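Local coordinates for protein Ton_1535 (Thermococcus onnurineus, PDB 3ZPJ) that is of unknown function and folds as an alpha-solenoid, a right-handed coil of helices interrupted by a left-handed helical turn, at residues Ala133-Asn138 against Asp179-Met183; Ala140-Ile145 against Gly157-Ile161; Ala299-Ala303 against Ala315-Ile319. All blocks are in the same frame, centred on the assembly; numbering follows the deposited sequence.

Contact 1: residues Ala133-Asn138 against Asp179-Met183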
ATOM      1  N   ALA A 133       2.911  -1.195 -13.453  1.00 26.53           N
ATOM      2  CA  ALA A 133       1.825  -2.048 -13.035  1.00 28.59           C
ATOM      3  C   ALA A 133       0.475  -1.421 -13.373  1.00 37.97           C
ATOM      4  O   ALA A 133      -0.375  -2.077 -13.974  1.00 52.11           O
ATOM      5  CB  ALA A 133       1.926  -2.324 -11.560  1.00 27.78           C
ATOM      6  N   LEU A 134       0.286  -0.156 -13.002  1.00 35.73           N
ATOM      7  CA  LEU A 134      -0.970   0.542 -13.286  1.00 36.64           C
ATOM      8  C   LEU A 134      -1.289   0.562 -14.771  1.00 37.67           C
ATOM      9  O   LEU A 134      -2.429   0.332 -15.185  1.00 39.60           O
ATOM     10  CB  LEU A 134      -0.924   1.980 -12.794  1.00 39.73           C
ATOM     11  CG  LEU A 134      -1.324   2.232 -11.348  1.00 50.03           C
ATOM     12  CD1 LEU A 134      -1.394   3.730 -11.120  1.00 51.58           C
ATOM     13  CD2 LEU A 134      -2.664   1.577 -11.072  1.00 54.79           C
ATOM     14  N   GLU A 135      -0.278   0.862 -15.562  1.00 26.23           N
ATOM     15  CA  GLU A 135      -0.467   0.964 -16.991  1.00 32.00           C
ATOM     16  C   GLU A 135      -1.025  -0.360 -17.516  1.00 37.50           C
ATOM     17  O   GLU A 135      -1.952  -0.385 -18.309  1.00 45.16           O
ATOM     18  CB  GLU A 135       0.857   1.309 -17.668  1.00 36.84           C
ATOM     19  CG  GLU A 135       0.746   1.583 -19.163  1.00 47.94           C
ATOM     20  CD  GLU A 135       2.109   1.754 -19.840  1.00 62.78           C
ATOM     21  OE1 GLU A 135       3.150   1.495 -19.191  1.00 57.71           O
ATOM     22  OE2 GLU A 135       2.136   2.157 -21.026  1.00 75.89           O
ATOM     23  N   ILE A 136      -0.480  -1.460 -17.017  1.00 37.14           N
ATOM     24  CA  ILE A 136      -0.880  -2.768 -17.467  1.00 32.36           C
ATOM     25  C   ILE A 136      -2.248  -3.155 -16.913  1.00 34.72           C
ATOM     26  O   ILE A 136      -3.074  -3.742 -17.628  1.00 34.76           O
ATOM     27  CB  ILE A 136       0.183  -3.811 -17.099  1.00 33.79           C
ATOM     28  CG1 ILE A 136       1.498  -3.475 -17.805  1.00 33.71           C
ATOM     29  CG2 ILE A 136      -0.292  -5.225 -17.435  1.00 26.73           C
ATOM     30  CD1 ILE A 136       1.359  -3.267 -19.302  1.00 33.39           C
ATOM     31  N   PHE A 137      -2.504  -2.803 -15.653  1.00 27.79           N
ATOM     32  CA  PHE A 137      -3.826  -3.040 -15.082  1.00 34.92           C
ATOM     33  C   PHE A 137      -4.877  -2.351 -15.944  1.00 33.22           C
ATOM     34  O   PHE A 137      -5.948  -2.898 -16.182  1.00 32.32           O
ATOM     35  CB  PHE A 137      -3.925  -2.524 -13.639  1.00 27.36           C
ATOM     36  CG  PHE A 137      -3.561  -3.540 -12.587  1.00 31.42           C
ATOM     37  CD1 PHE A 137      -4.269  -4.733 -12.477  1.00 29.17           C
ATOM     38  CD2 PHE A 137      -2.540  -3.283 -11.674  1.00 28.65           C
ATOM     39  CE1 PHE A 137      -3.964  -5.669 -11.488  1.00 30.63           C
ATOM     40  CE2 PHE A 137      -2.218  -4.217 -10.680  1.00 28.78           C
ATOM     41  CZ  PHE A 137      -2.932  -5.417 -10.582  1.00 26.17           C
ATOM     42  N   ASN A 138      -4.561  -1.145 -16.409  1.00 32.63           N
ATOM     43  CA  ASN A 138      -5.498  -0.371 -17.201  1.00 30.78           C
ATOM     44  C   ASN A 138      -5.726  -0.961 -18.577  1.00 37.52           C
ATOM     45  O   ASN A 138      -6.846  -0.946 -19.078  1.00 37.75           O
ATOM     46  CB  ASN A 138      -5.041   1.081 -17.314  1.00 37.01           C
ATOM     47  CG  ASN A 138      -5.515   1.916 -16.145  1.00 36.95           C
ATOM     48  OD1 ASN A 138      -4.760   2.191 -15.217  1.00 43.39           O
ATOM     49  ND2 ASN A 138      -6.778   2.283 -16.163  1.00 33.50           N
ATOM     50  N   ASP A 179      -3.368   4.794  -5.848  1.00 34.59           N
ATOM     51  CA  ASP A 179      -3.980   4.658  -7.172  1.00 33.82           C
ATOM     52  C   ASP A 179      -4.602   3.270  -7.430  1.00 32.07           C
ATOM     53  O   ASP A 179      -5.623   3.156  -8.101  1.00 41.80           O
ATOM     54  CB  ASP A 179      -2.958   4.998  -8.235  1.00 31.78           C
ATOM     55  CG  ASP A 179      -2.762   6.497  -8.396  1.00 41.96           C
ATOM     56  OD1 ASP A 179      -3.691   7.246  -8.032  1.00 40.35           O
ATOM     57  OD2 ASP A 179      -1.690   6.916  -8.892  1.00 48.14           O
ATOM     58  N   PHE A 180      -3.988   2.235  -6.871  1.00 27.20           N
ATOM     59  CA  PHE A 180      -4.470   0.866  -6.996  1.00 28.48           C
ATOM     60  C   PHE A 180      -5.779   0.712  -6.241  1.00 32.65           C
ATOM     61  O   PHE A 180      -6.739   0.115  -6.734  1.00 32.22           O
ATOM     62  CB  PHE A 180      -3.424  -0.116  -6.451  1.00 29.91           C
ATOM     63  CG  PHE A 180      -2.136  -0.105  -7.229  1.00 37.37           C
ATOM     64  CD1 PHE A 180      -1.171   0.863  -6.984  1.00 38.02           C
ATOM     65  CD2 PHE A 180      -1.911  -1.032  -8.238  1.00 36.43           C
ATOM     66  CE1 PHE A 180       0.000   0.902  -7.717  1.00 38.29           C
ATOM     67  CE2 PHE A 180      -0.741  -0.998  -8.975  1.00 36.17           C
ATOM     68  CZ  PHE A 180       0.225  -0.033  -8.711  1.00 30.64           C
ATOM     69  N   TYR A 181      -5.812   1.259  -5.036  1.00 36.28           N
ATOM     70  CA  TYR A 181      -7.012   1.214  -4.225  1.00 33.82           C
ATOM     71  C   TYR A 181      -8.196   1.969  -4.852  1.00 25.94           C
ATOM     72  O   TYR A 181      -9.337   1.507  -4.793  1.00 36.85           O
ATOM     73  CB  TYR A 181      -6.735   1.804  -2.854  1.00 31.56           C
ATOM     74  CG  TYR A 181      -5.960   0.942  -1.901  1.00 27.81           C
ATOM     75  CD1 TYR A 181      -5.979  -0.445  -1.976  1.00 25.67           C
ATOM     76  CD2 TYR A 181      -5.217   1.534  -0.879  1.00 35.13           C
ATOM     77  CE1 TYR A 181      -5.235  -1.232  -1.046  1.00 23.77           C
ATOM     78  CE2 TYR A 181      -4.499   0.781   0.030  1.00 21.42           C
ATOM     79  CZ  TYR A 181      -4.501  -0.587  -0.046  1.00 31.05           C
ATOM     80  OH  TYR A 181      -3.770  -1.275   0.906  1.00 34.70           O
ATOM     81  N   LYS A 182      -7.934   3.123  -5.448  1.00 31.77           N
ATOM     82  CA  LYS A 182      -9.011   3.888  -6.070  1.00 33.14           C
ATOM     83  C   LYS A 182      -9.634   3.108  -7.226  1.00 35.12           C
ATOM     84  O   LYS A 182     -10.857   3.095  -7.369  1.00 33.63           O
ATOM     85  CB  LYS A 182      -8.511   5.234  -6.590  1.00 31.53           C
ATOM     86  CG  LYS A 182      -7.701   6.037  -5.618  1.00 50.92           C
ATOM     87  CD  LYS A 182      -8.535   6.867  -4.685  1.00 58.75           C
ATOM     88  CE  LYS A 182      -7.673   7.970  -4.098  1.00 62.15           C
ATOM     89  NZ  LYS A 182      -6.950   8.678  -5.193  1.00 66.86           N
ATOM     90  N   MET A 183      -8.797   2.457  -8.041  1.00 35.90           N
ATOM     91  CA  MET A 183      -9.285   1.671  -9.197  1.00 32.93           C
ATOM     92  C   MET A 183     -10.100   0.470  -8.713  1.00 22.93           C
ATOM     93  O   MET A 183     -11.212   0.222  -9.196  1.00 27.33           O
ATOM     94  CB  MET A 183      -8.145   1.229 -10.135  1.00 29.33           C
ATOM     95  CG  MET A 183      -8.604   0.992 -11.583  1.00 47.32           C
ATOM     96  SD  MET A 183      -7.376   0.550 -12.836  1.00 31.33           S
ATOM     97  CE  MET A 183      -6.015   1.481 -12.256  1.00 31.84           C
TER

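Contact 2: residues Ala140-Ile145 against Gly157-Ile161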
ATOM      1  N   ALA A 140      -5.334  -4.148 -19.084  1.00 30.96           N
ATOM      2  CA  ALA A 140      -6.077  -5.367 -18.790  1.00 35.54           C
ATOM      3  C   ALA A 140      -7.551  -5.016 -18.741  1.00 36.78           C
ATOM      4  O   ALA A 140      -8.362  -5.643 -19.415  1.00 37.94           O
ATOM      5  CB  ALA A 140      -5.633  -5.996 -17.482  1.00 29.02           C
ATOM      6  N   PHE A 141      -7.872  -3.968 -17.986  1.00 36.71           N
ATOM      7  CA  PHE A 141      -9.250  -3.489 -17.851  1.00 36.37           C
ATOM      8  C   PHE A 141      -9.881  -3.082 -19.184  1.00 39.41           C
ATOM      9  O   PHE A 141     -11.009  -3.485 -19.470  1.00 41.63           O
ATOM     10  CB  PHE A 141      -9.314  -2.333 -16.848  1.00 32.47           C
ATOM     11  CG  PHE A 141     -10.701  -1.733 -16.666  1.00 36.49           C
ATOM     12  CD1 PHE A 141     -11.641  -2.346 -15.849  1.00 33.82           C
ATOM     13  CD2 PHE A 141     -11.044  -0.541 -17.288  1.00 38.07           C
ATOM     14  CE1 PHE A 141     -12.904  -1.780 -15.672  1.00 30.04           C
ATOM     15  CE2 PHE A 141     -12.293   0.028 -17.103  1.00 37.52           C
ATOM     16  CZ  PHE A 141     -13.219  -0.597 -16.288  1.00 33.23           C
ATOM     17  N   ASP A 142      -9.152  -2.311 -19.998  1.00 37.29           N
ATOM     18  CA  ASP A 142      -9.648  -1.901 -21.314  1.00 39.87           C
ATOM     19  C   ASP A 142      -9.896  -3.125 -22.192  1.00 37.82           C
ATOM     20  O   ASP A 142     -10.777  -3.112 -23.032  1.00 37.42           O
ATOM     21  CB  ASP A 142      -8.657  -0.978 -22.047  1.00 49.08           C
ATOM     22  CG  ASP A 142      -8.362   0.319 -21.297  1.00 55.64           C
ATOM     23  OD1 ASP A 142      -9.178   0.749 -20.458  1.00 61.97           O
ATOM     24  OD2 ASP A 142      -7.292   0.916 -21.560  1.00 56.05           O
ATOM     25  N   THR A 143      -9.099  -4.171 -22.005  1.00 42.04           N
ATOM     26  CA  THR A 143      -9.210  -5.357 -22.834  1.00 39.76           C
ATOM     27  C   THR A 143     -10.524  -6.068 -22.576  1.00 38.82           C
ATOM     28  O   THR A 143     -11.199  -6.487 -23.515  1.00 48.49           O
ATOM     29  CB  THR A 143      -8.050  -6.337 -22.585  1.00 41.59           C
ATOM     30  OG1 THR A 143      -6.817  -5.656 -22.807  1.00 34.75           O
ATOM     31  CG2 THR A 143      -8.133  -7.545 -23.534  1.00 33.45           C
ATOM     32  N   ILE A 144     -10.897  -6.188 -21.305  1.00 38.75           N
ATOM     33  CA  ILE A 144     -12.128  -6.879 -20.963  1.00 43.69           C
ATOM     34  C   ILE A 144     -13.343  -6.036 -21.335  1.00 48.89           C
ATOM     35  O   ILE A 144     -14.203  -6.460 -22.127  1.00 46.13           O
ATOM     36  CB  ILE A 144     -12.156  -7.253 -19.488  1.00 40.74           C
ATOM     37  CG1 ILE A 144     -11.118  -8.341 -19.227  1.00 36.94           C
ATOM     38  CG2 ILE A 144     -13.549  -7.727 -19.089  1.00 31.80           C
ATOM     39  CD1 ILE A 144     -10.952  -8.682 -17.759  1.00 41.43           C
ATOM     40  N   ILE A 145     -13.383  -4.820 -20.807  1.00 35.29           N
ATOM     41  CA  ILE A 145     -14.483  -3.902 -21.089  1.00 41.75           C
ATOM     42  C   ILE A 145     -14.757  -3.658 -22.584  1.00 45.99           C
ATOM     43  O   ILE A 145     -15.877  -3.341 -22.971  1.00 44.55           O
ATOM     44  CB  ILE A 145     -14.260  -2.545 -20.403  1.00 47.74           C
ATOM     45  CG1 ILE A 145     -15.590  -1.835 -20.163  1.00 59.11           C
ATOM     46  CG2 ILE A 145     -13.338  -1.686 -21.220  1.00 41.50           C
ATOM     47  CD1 ILE A 145     -16.353  -2.392 -18.994  1.00 53.53           C
ATOM     48  N   GLY A 157     -14.459 -11.240 -14.851  1.00 44.33           N
ATOM     49  CA  GLY A 157     -13.123 -10.829 -15.241  1.00 38.82           C
ATOM     50  C   GLY A 157     -12.709  -9.524 -14.567  1.00 30.71           C
ATOM     51  O   GLY A 157     -11.623  -9.425 -14.000  1.00 25.66           O
ATOM     52  N   ILE A 158     -13.581  -8.523 -14.629  1.00 27.74           N
ATOM     53  CA  ILE A 158     -13.293  -7.226 -14.050  1.00 35.02           C
ATOM     54  C   ILE A 158     -13.176  -7.262 -12.512  1.00 27.57           C
ATOM     55  O   ILE A 158     -12.331  -6.579 -11.947  1.00 44.84           O
ATOM     56  CB  ILE A 158     -14.313  -6.194 -14.542  1.00 35.47           C
ATOM     57  CG1 ILE A 158     -14.260  -6.163 -16.068  1.00 31.81           C
ATOM     58  CG2 ILE A 158     -13.981  -4.816 -14.011  1.00 40.69           C
ATOM     59  CD1 ILE A 158     -15.144  -5.150 -16.724  1.00 37.84           C
ATOM     60  N   LEU A 159     -13.992  -8.074 -11.840  1.00 36.06           N
ATOM     61  CA  LEU A 159     -13.898  -8.195 -10.377  1.00 35.18           C
ATOM     62  C   LEU A 159     -12.564  -8.814  -9.994  1.00 41.80           C
ATOM     63  O   LEU A 159     -11.975  -8.483  -8.951  1.00 30.78           O
ATOM     64  CB  LEU A 159     -15.065  -9.019  -9.802  1.00 30.90           C
ATOM     65  CG  LEU A 159     -16.426  -8.322  -9.848  1.00 31.30           C
ATOM     66  CD1 LEU A 159     -17.557  -9.240  -9.452  1.00 33.10           C
ATOM     67  CD2 LEU A 159     -16.400  -7.089  -8.946  1.00 33.28           C
ATOM     68  N   ARG A 160     -12.062  -9.708 -10.844  1.00 31.49           N
ATOM     69  CA  ARG A 160     -10.758 -10.295 -10.568  1.00 27.01           C
ATOM     70  C   ARG A 160      -9.622  -9.244 -10.682  1.00 31.22           C
ATOM     71  O   ARG A 160      -8.640  -9.292  -9.961  1.00 28.88           O
ATOM     72  CB  ARG A 160     -10.517 -11.506 -11.454  1.00 37.68           C
ATOM     73  CG  ARG A 160      -9.159 -12.153 -11.267  1.00 38.68           C
ATOM     74  CD  ARG A 160      -9.076 -12.906  -9.959  1.00 43.66           C
ATOM     75  NE  ARG A 160      -7.810 -13.633  -9.851  1.00 42.15           N
ATOM     76  CZ  ARG A 160      -7.290 -14.074  -8.710  1.00 35.63           C
ATOM     77  NH1 ARG A 160      -7.927 -13.867  -7.570  1.00 33.63           N
ATOM     78  NH2 ARG A 160      -6.138 -14.724  -8.715  1.00 35.21           N
ATOM     79  N   ILE A 161      -9.768  -8.290 -11.588  1.00 30.05           N
ATOM     80  CA  ILE A 161      -8.814  -7.188 -11.674  1.00 23.85           C
ATOM     81  C   ILE A 161      -8.885  -6.384 -10.375  1.00 31.93           C
ATOM     82  O   ILE A 161      -7.861  -6.048  -9.803  1.00 30.36           O
ATOM     83  CB  ILE A 161      -9.156  -6.292 -12.842  1.00 28.37           C
ATOM     84  CG1 ILE A 161      -9.053  -7.105 -14.138  1.00 30.15           C
ATOM     85  CG2 ILE A 161      -8.223  -5.091 -12.899  1.00 28.88           C
ATOM     86  CD1 ILE A 161      -9.142  -6.231 -15.377  1.00 35.55           C
TER

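Contact 3: residues Ala299-Ala303 against Ala315-Ile319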
ATOM      1  N   ALA A 299      -2.142  21.650  19.488  1.00 48.67           N
ATOM      2  CA  ALA A 299      -2.306  22.100  18.111  1.00 48.98           C
ATOM      3  C   ALA A 299      -2.084  23.598  17.988  1.00 52.61           C
ATOM      4  O   ALA A 299      -1.489  24.073  17.024  1.00 55.25           O
ATOM      5  CB  ALA A 299      -3.676  21.714  17.572  1.00 49.20           C
ATOM      6  N   LEU A 300      -2.534  24.348  18.984  1.00 58.85           N
ATOM      7  CA  LEU A 300      -2.309  25.782  18.965  1.00 52.04           C
ATOM      8  C   LEU A 300      -0.828  26.119  19.118  1.00 53.40           C
ATOM      9  O   LEU A 300      -0.328  27.032  18.449  1.00 55.48           O
ATOM     10  CB  LEU A 300      -3.141  26.485  20.034  1.00 58.55           C
ATOM     11  CG  LEU A 300      -3.189  28.001  19.875  1.00 60.07           C
ATOM     12  CD1 LEU A 300      -3.766  28.363  18.516  1.00 54.08           C
ATOM     13  CD2 LEU A 300      -3.995  28.647  20.997  1.00 66.31           C
ATOM     14  N   LYS A 301      -0.123  25.392  19.984  1.00 59.83           N
ATOM     15  CA  LYS A 301       1.306  25.650  20.174  1.00 65.36           C
ATOM     16  C   LYS A 301       2.012  25.539  18.836  1.00 60.40           C
ATOM     17  O   LYS A 301       2.815  26.400  18.468  1.00 57.12           O
ATOM     18  CB  LYS A 301       1.951  24.642  21.121  1.00 73.14           C
ATOM     19  CG  LYS A 301       1.436  24.606  22.534  1.00 76.44           C
ATOM     20  CD  LYS A 301       2.072  23.416  23.251  1.00 77.00           C
ATOM     21  CE  LYS A 301       1.590  23.304  24.675  1.00 80.65           C
ATOM     22  NZ  LYS A 301       1.682  24.621  25.351  1.00 79.75           N
ATOM     23  N   PHE A 302       1.710  24.469  18.105  1.00 53.64           N
ATOM     24  CA  PHE A 302       2.337  24.269  16.807  1.00 50.45           C
ATOM     25  C   PHE A 302       1.918  25.293  15.756  1.00 53.53           C
ATOM     26  O   PHE A 302       2.778  25.893  15.114  1.00 52.33           O
ATOM     27  CB  PHE A 302       2.159  22.831  16.327  1.00 54.92           C
ATOM     28  CG  PHE A 302       3.088  21.878  17.002  1.00 48.51           C
ATOM     29  CD1 PHE A 302       4.374  21.701  16.528  1.00 52.49           C
ATOM     30  CD2 PHE A 302       2.699  21.200  18.135  1.00 48.86           C
ATOM     31  CE1 PHE A 302       5.249  20.845  17.158  1.00 49.34           C
ATOM     32  CE2 PHE A 302       3.565  20.343  18.763  1.00 54.24           C
ATOM     33  CZ  PHE A 302       4.845  20.168  18.276  1.00 52.55           C
ATOM     34  N   ALA A 303       0.616  25.522  15.617  1.00 49.52           N
ATOM     35  CA  ALA A 303       0.114  26.496  14.660  1.00 49.48           C
ATOM     36  C   ALA A 303       0.793  27.865  14.795  1.00 51.95           C
ATOM     37  O   ALA A 303       1.135  28.497  13.792  1.00 54.83           O
ATOM     38  CB  ALA A 303      -1.393  26.630  14.788  1.00 52.20           C
ATOM     39  N   ALA A 315      -4.189  27.132   9.534  1.00 52.24           N
ATOM     40  CA  ALA A 315      -4.165  26.309  10.745  1.00 45.53           C
ATOM     41  C   ALA A 315      -4.883  26.993  11.909  1.00 47.76           C
ATOM     42  O   ALA A 315      -5.579  26.352  12.693  1.00 57.37           O
ATOM     43  CB  ALA A 315      -2.733  25.954  11.123  1.00 44.37           C
ATOM     44  N   LEU A 316      -4.717  28.305  12.006  1.00 54.15           N
ATOM     45  CA  LEU A 316      -5.338  29.061  13.080  1.00 56.01           C
ATOM     46  C   LEU A 316      -6.854  29.068  12.922  1.00 59.25           C
ATOM     47  O   LEU A 316      -7.590  29.027  13.908  1.00 58.47           O
ATOM     48  CB  LEU A 316      -4.786  30.486  13.112  1.00 58.85           C
ATOM     49  CG  LEU A 316      -3.400  30.647  13.741  1.00 61.47           C
ATOM     50  CD1 LEU A 316      -2.952  32.117  13.736  1.00 56.19           C
ATOM     51  CD2 LEU A 316      -3.405  30.103  15.161  1.00 62.30           C
ATOM     52  N   LYS A 317      -7.317  29.114  11.675  1.00 59.44           N
ATOM     53  CA  LYS A 317      -8.750  29.103  11.398  1.00 61.40           C
ATOM     54  C   LYS A 317      -9.357  27.778  11.841  1.00 68.18           C
ATOM     55  O   LYS A 317     -10.277  27.753  12.666  1.00 70.14           O
ATOM     56  CB  LYS A 317      -9.031  29.343   9.908  1.00 60.39           C
ATOM     57  CG  LYS A 317     -10.512  29.245   9.552  1.00 65.89           C
ATOM     58  CD  LYS A 317     -10.820  29.820   8.180  1.00 72.53           C
ATOM     59  CE  LYS A 317     -11.257  28.743   7.202  1.00 78.02           C
ATOM     60  NZ  LYS A 317     -11.679  29.323   5.894  1.00 81.42           N
ATOM     61  N   ALA A 318      -8.826  26.685  11.293  1.00 63.38           N
ATOM     62  CA  ALA A 318      -9.287  25.335  11.611  1.00 56.92           C
ATOM     63  C   ALA A 318      -9.452  25.131  13.113  1.00 60.04           C
ATOM     64  O   ALA A 318     -10.502  24.692  13.581  1.00 63.05           O
ATOM     65  CB  ALA A 318      -8.329  24.300  11.047  1.00 42.71           C
ATOM     66  N   ILE A 319      -8.409  25.464  13.863  1.00 52.53           N
ATOM     67  CA  ILE A 319      -8.453  25.331  15.311  1.00 58.80           C
ATOM     68  C   ILE A 319      -9.635  26.109  15.874  1.00 63.78           C
ATOM     69  O   ILE A 319     -10.352  25.622  16.747  1.00 68.27           O
ATOM     70  CB  ILE A 319      -7.155  25.837  15.956  1.00 55.66           C
ATOM     71  CG1 ILE A 319      -5.991  24.901  15.611  1.00 51.58           C
ATOM     72  CG2 ILE A 319      -7.325  25.978  17.465  1.00 55.79           C
ATOM     73  CD1 ILE A 319      -4.612  25.488  15.946  1.00 52.83           C
TER

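Contact 1: residues Ala133-Asn138 against Asp179-Met183
L134 lies over the face of the F180 ring. Its CD2 methyl stands 3.9 Å from the ring centroid and 13° off the ring normal, a CH-pi contact almost over the centre, while L134 CG comes 3.8 Å from F180 CZ on the same face. The other L134 methyl, CD1, turns to D179 and comes 3.5 Å from D179 CB, the two side chains crossing at about a right angle. F180 is also approached in its own plane: the methyl of A133 and CE2 of F137 both stand at the ring edge, F137 CE2 lying 3.9 Å from F180 CE2, with the F137 side chain roughly perpendicular to that of F180. The segments, on helices 130-146 and 174-190 of the alpha-solenoid, run nearly parallel (17° between their axes), with helix 151-170 between them in the chain. Their short axes are 11.3 Å apart, a gap that long side chains bridge. L164 and L165 of helix 151-170 pack on F137, and A168 packs on F180, so the intervening helix takes part in the same apolar cluster. On the partly exposed flank, M183 extends past L134 in the opposite direction. CG of M183 is anti to the backbone N (chi1 -154°), and a bend at chi3 turns the terminal methyl back, bringing M183 CE to 3.6 Å from L134 CD2 and across the N138 side chain at a slant.

Contact 2: residues Ala140-Ile145 against Gly157-Ile161
I144 and I158 lie side by side, pointing opposite ways, and the contact between 140-145 and 157-161 is built round this pair. Among the aliphatic contacts theirs is the tightest, with I144 CG2 3.5 Å from I158 CG1. CG1 of I144 lies anti to the carbonyl carbon (chi1 -69°), and the extended chain beyond it carries CD1 across to I161, where the two side chains meet tip to tip, CD1 to CD1 at 3.9 Å. I145 crosses I158 obliquely and adds a CD1-CD1 contact of 3.8 Å at the exposed margin. Aromatic packing comes from F141: with CG anti to the backbone N (chi1 178°), its ring presents its edge to I158, whose CG2 lies near the ring plane and 3.6 Å from F141 CE1. Side chains also rest directly on main chain. I144 CD1 sits 3.7 Å from the carbonyl carbon of G157, which has no side chain to hold the isoleucine off, and I161 CD1 lies 3.7 Å from F141 N, close to A140 as well. No hydrogen bond crosses the segments. Helices 130-146 and 151-170 form an antiparallel hairpin of the solenoid; the axes of the two segments approach to 10.0 Å at 168°. Helix 110-126 packs on A140 through L117, while I187 of helix 174-190 covers both I158 and I161, placing this largely buried seam between the preceding and following helices.

Contact 3: residues Ala299-Ala303 against Ala315-Ile319
The carbonyl oxygen of A299 accepts the helical hydrogen bond from A303 N at 2.9 Å, and the tip of I319 rests against the same oxygen, CD1 lying 3.6 Å from A299 O. This methyl is the hub of the contact. It also packs 3.6 Å from A303 CB and close to L300, reaching them because CG1 of I319 is anti to the carbonyl carbon (chi1 -69°) and the chain beyond is extended. L300 and I319 cross at about a right angle, with their CD1 methyls 3.9 Å apart. The segments lie on helices 296-303 and 309-325, an antiparallel hairpin of the alpha-solenoid in which the segment axes approach to 9.8 Å at 162°. Small residues bring the backbones near at one end: A303 and A315 face each other methyl to methyl, CB to CB at 4.0 Å. L316 adds to the apolar patch, its CD2 meeting L300 CD1 at 3.8 Å and also touching the A303 methyl, while the L300 and L316 side chains run about perpendicular. T291 of helix 280-293 packs on both A299 and I319, and I335 and S338 of helix 332-338 reach L300 and L316 respectively.

From the N terminus, helix 130-146 is the first to take part, and it serves two contacts. Its 140-145 portion pairs with 157-161 in contact 2, closing a short loop of 11 residues between neighbouring helices. This loop is nested within the longer one closed by contact 1, which reaches over helix 151-170 to helix 174-190. The two contacts have centres 11 Å apart and touch where F137 packs on I161, so three successive helices are joined in one cluster. Contact 3 opens later in the chain, in series with both, and closes a short loop between helices 296-303 and 309-325, toward the C-terminal end. It lies across the chain's centre from contact 2, their centres about 46 Å apart.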